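Local structure of beta-lactamase (Sphaerobacter thermophilus, 4EWF) at residues M59-R64 against D123-D128. The protein probably hydrolyses the ring amide of beta-lactams to give substituted beta-amino acids, acting as a class A beta-lactamase. Numbering follows the deposited sequence.
Sequences MIAVYR and DLVGLD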
HETATM    1  N   MSE A  59       4.055  -0.739  -9.176  1.00 22.86           N
HETATM    2  CA  MSE A  59       3.253   0.117 -10.044  1.00 31.00           C
HETATM    3  C   MSE A  59       4.072   1.317 -10.528  1.00 26.77           C
HETATM    4  O   MSE A  59       4.013   1.699 -11.693  1.00 23.92           O
HETATM    5  CB  MSE A  59       2.011   0.611  -9.307  1.00 26.01           C
HETATM    6  CG  MSE A  59       1.157   1.597 -10.112  1.00 27.56           C
HETATM    7 SE   MSE A  59      -0.428   2.139  -9.108  0.74 31.05          SE
HETATM    8  CE  MSE A  59       0.371   2.893  -7.545  1.00 18.44           C
ATOM      9  N   ILE A  60       4.839   1.918  -9.623  1.00 20.26           N
ATOM     10  CA  ILE A  60       5.641   3.069  -9.999  1.00 22.82           C
ATOM     11  C   ILE A  60       6.635   2.673 -11.094  1.00 22.33           C
ATOM     12  O   ILE A  60       6.845   3.415 -12.058  1.00 29.72           O
ATOM     13  CB  ILE A  60       6.357   3.696  -8.776  1.00 22.93           C
ATOM     14  CG1 ILE A  60       5.313   4.241  -7.795  1.00 21.85           C
ATOM     15  CG2 ILE A  60       7.296   4.812  -9.230  1.00 21.26           C
ATOM     16  CD1 ILE A  60       5.872   4.643  -6.389  1.00 27.97           C
ATOM     17  N   ALA A  61       7.239   1.496 -10.955  1.00 23.46           N
ATOM     18  CA  ALA A  61       8.203   1.044 -11.963  1.00 25.99           C
ATOM     19  C   ALA A  61       7.517   0.917 -13.316  1.00 27.50           C
ATOM     20  O   ALA A  61       8.086   1.275 -14.349  1.00 25.66           O
ATOM     21  CB  ALA A  61       8.840  -0.278 -11.560  1.00 25.32           C
ATOM     22  N   VAL A  62       6.291   0.404 -13.303  1.00 23.69           N
ATOM     23  CA  VAL A  62       5.517   0.277 -14.532  1.00 27.04           C
ATOM     24  C   VAL A  62       5.264   1.634 -15.200  1.00 28.39           C
ATOM     25  O   VAL A  62       5.552   1.817 -16.386  1.00 28.04           O
ATOM     26  CB  VAL A  62       4.180  -0.447 -14.278  1.00 26.32           C
ATOM     27  CG1 VAL A  62       3.308  -0.391 -15.513  1.00 25.57           C
ATOM     28  CG2 VAL A  62       4.439  -1.888 -13.850  1.00 24.58           C
ATOM     29  N   TYR A  63       4.746   2.600 -14.447  1.00 27.80           N
ATOM     30  CA  TYR A  63       4.466   3.906 -15.046  1.00 24.73           C
ATOM     31  C   TYR A  63       5.724   4.642 -15.510  1.00 31.24           C
ATOM     32  O   TYR A  63       5.676   5.396 -16.488  1.00 34.52           O
ATOM     33  CB  TYR A  63       3.601   4.790 -14.132  1.00 23.83           C
ATOM     34  CG  TYR A  63       2.145   4.370 -14.144  1.00 25.64           C
ATOM     35  CD1 TYR A  63       1.222   5.020 -14.963  1.00 33.10           C
ATOM     36  CD2 TYR A  63       1.701   3.302 -13.376  1.00 28.63           C
ATOM     37  CE1 TYR A  63      -0.109   4.634 -14.995  1.00 31.04           C
ATOM     38  CE2 TYR A  63       0.372   2.902 -13.403  1.00 28.79           C
ATOM     39  CZ  TYR A  63      -0.532   3.576 -14.216  1.00 31.03           C
ATOM     40  OH  TYR A  63      -1.853   3.178 -14.252  1.00 28.88           O
ATOM     41  N   ARG A  64       6.849   4.421 -14.831  1.00 25.19           N
ATOM     42  CA  ARG A  64       8.113   5.015 -15.278  1.00 28.58           C
ATOM     43  C   ARG A  64       8.521   4.434 -16.627  1.00 34.09           C
ATOM     44  O   ARG A  64       9.065   5.137 -17.479  1.00 32.33           O
ATOM     45  CB  ARG A  64       9.232   4.785 -14.260  1.00 31.87           C
ATOM     46  CG  ARG A  64       9.078   5.578 -12.981  1.00 37.16           C
ATOM     47  CD  ARG A  64      10.391   5.645 -12.233  1.00 36.51           C
ATOM     48  NE  ARG A  64      10.243   6.374 -10.981  1.00 32.57           N
ATOM     49  CZ  ARG A  64      11.183   6.442 -10.042  1.00 37.53           C
ATOM     50  NH1 ARG A  64      12.343   5.815 -10.211  1.00 35.69           N
ATOM     51  NH2 ARG A  64      10.960   7.129  -8.928  1.00 31.21           N
ATOM     52  N   ASP A 123       7.565  -9.749 -14.193  1.00 23.27           N
ATOM     53  CA  ASP A 123       8.268 -10.296 -15.360  1.00 23.30           C
ATOM     54  C   ASP A 123       8.517  -9.229 -16.432  1.00 31.24           C
ATOM     55  O   ASP A 123       9.520  -9.266 -17.144  1.00 30.76           O
ATOM     56  CB  ASP A 123       7.476 -11.436 -15.999  1.00 31.69           C
ATOM     57  CG  ASP A 123       7.597 -12.745 -15.226  1.00 48.33           C
ATOM     58  OD1 ASP A 123       8.526 -12.875 -14.390  1.00 44.67           O
ATOM     59  OD2 ASP A 123       6.762 -13.648 -15.469  1.00 46.19           O
ATOM     60  N   LEU A 124       7.587  -8.298 -16.582  1.00 27.90           N
ATOM     61  CA  LEU A 124       7.705  -7.324 -17.662  1.00 28.49           C
ATOM     62  C   LEU A 124       8.785  -6.291 -17.351  1.00 27.78           C
ATOM     63  O   LEU A 124       9.587  -5.938 -18.196  1.00 35.81           O
ATOM     64  CB  LEU A 124       6.378  -6.606 -17.859  1.00 32.71           C
ATOM     65  CG  LEU A 124       5.277  -7.399 -18.549  1.00 39.03           C
ATOM     66  CD1 LEU A 124       4.021  -6.569 -18.538  1.00 42.85           C
ATOM     67  CD2 LEU A 124       5.693  -7.755 -19.974  1.00 38.59           C
ATOM     68  N   VAL A 125       8.792  -5.815 -16.116  1.00 28.20           N
ATOM     69  CA  VAL A 125       9.652  -4.710 -15.735  1.00 34.47           C
ATOM     70  C   VAL A 125      10.940  -5.204 -15.051  1.00 32.62           C
ATOM     71  O   VAL A 125      11.993  -4.568 -15.145  1.00 32.20           O
ATOM     72  CB  VAL A 125       8.861  -3.717 -14.866  1.00 36.64           C
ATOM     73  CG1 VAL A 125       9.022  -4.030 -13.368  1.00 28.81           C
ATOM     74  CG2 VAL A 125       9.254  -2.312 -15.186  1.00 50.69           C
ATOM     75  N   GLY A 126      10.870  -6.366 -14.411  1.00 27.10           N
ATOM     76  CA  GLY A 126      12.032  -6.940 -13.747  1.00 30.84           C
ATOM     77  C   GLY A 126      12.242  -6.420 -12.331  1.00 29.14           C
ATOM     78  O   GLY A 126      11.898  -5.274 -12.019  1.00 26.51           O
ATOM     79  N   LEU A 127      12.804  -7.264 -11.464  1.00 21.31           N
ATOM     80  CA  LEU A 127      12.991  -6.891 -10.060  1.00 24.76           C
ATOM     81  C   LEU A 127      13.875  -5.661  -9.907  1.00 28.43           C
ATOM     82  O   LEU A 127      13.643  -4.809  -9.045  1.00 27.22           O
ATOM     83  CB  LEU A 127      13.599  -8.051  -9.270  1.00 21.83           C
ATOM     84  CG  LEU A 127      12.760  -9.323  -9.107  1.00 27.76           C
ATOM     85  CD1 LEU A 127      13.605 -10.428  -8.474  1.00 34.02           C
ATOM     86  CD2 LEU A 127      11.541  -9.039  -8.272  1.00 25.52           C
ATOM     87  N   ASP A 128      14.910  -5.576 -10.737  1.00 29.85           N
ATOM     88  CA  ASP A 128      15.871  -4.489 -10.605  1.00 35.02           C
ATOM     89  C   ASP A 128      15.216  -3.136 -10.784  1.00 34.58           C
ATOM     90  O   ASP A 128      15.542  -2.180 -10.067  1.00 27.71           O
ATOM     91  CB  ASP A 128      17.023  -4.667 -11.595  1.00 46.27           C
ATOM     92  CG  ASP A 128      18.022  -5.709 -11.130  1.00 61.19           C
ATOM     93  OD1 ASP A 128      17.877  -6.892 -11.510  1.00 69.27           O
ATOM     94  OD2 ASP A 128      18.951  -5.344 -10.377  1.00 70.38           O
TER
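Ala61 and Val125 make the main contact between two parts of the helical region of a class A beta-lactamase fold. Helix 55-67, which begins at what is probably the SxxK motif of the family, meets the end of helix 115-125, and the surface buried between the segments is a modest 102 Å². Met59, a selenomethionine, and Ile60 face other helices: both rest on Met188, while Met59 also meets Val106 and Ile110. Ala61 turns its methyl toward the second segment, where CB lies 4.2 Å from both CG1 and CG2 of Val125, straddled by the two branches of the valine. A chi1 of 93° for Val125, well past the staggered position, sets the fork in this pose and brings CG2 over the backbone as well, 3.9 Å from Ala61 O. Val62 CA lies 6.6 Å from Val125 CA, the shortest such spacing between the segments, but the residue takes a lesser part: Val62 CG2 stays 4.9 Å from Val125 CB. Tyr63 packs on Val106, Met188 and Met191, and its N continues the helix with a 3.0 Å hydrogen bond to Met59 O. Arg64 commits its guanidinium to partners outside segment 123-128: NE is hydrogen-bonded to Ala179 O, and NH1 to Ser136 OG at the last residue of helix 127-136, so the second bond ties the two helices. No hydrogen bond links the two segments; the contact is van der Waals, methyl on methyl and methyl on backbone. Just after Val125 the chain changes course: Gly126, with phi 85° and psi 149°, leaves helix 115-125 and occupies the N-cap position of helix 127-136, whose Val133 also touches Ala61. Immediately before this break, Val125 CG2 reaches past the alanine methyl to within 4.4 Å of Val62 N.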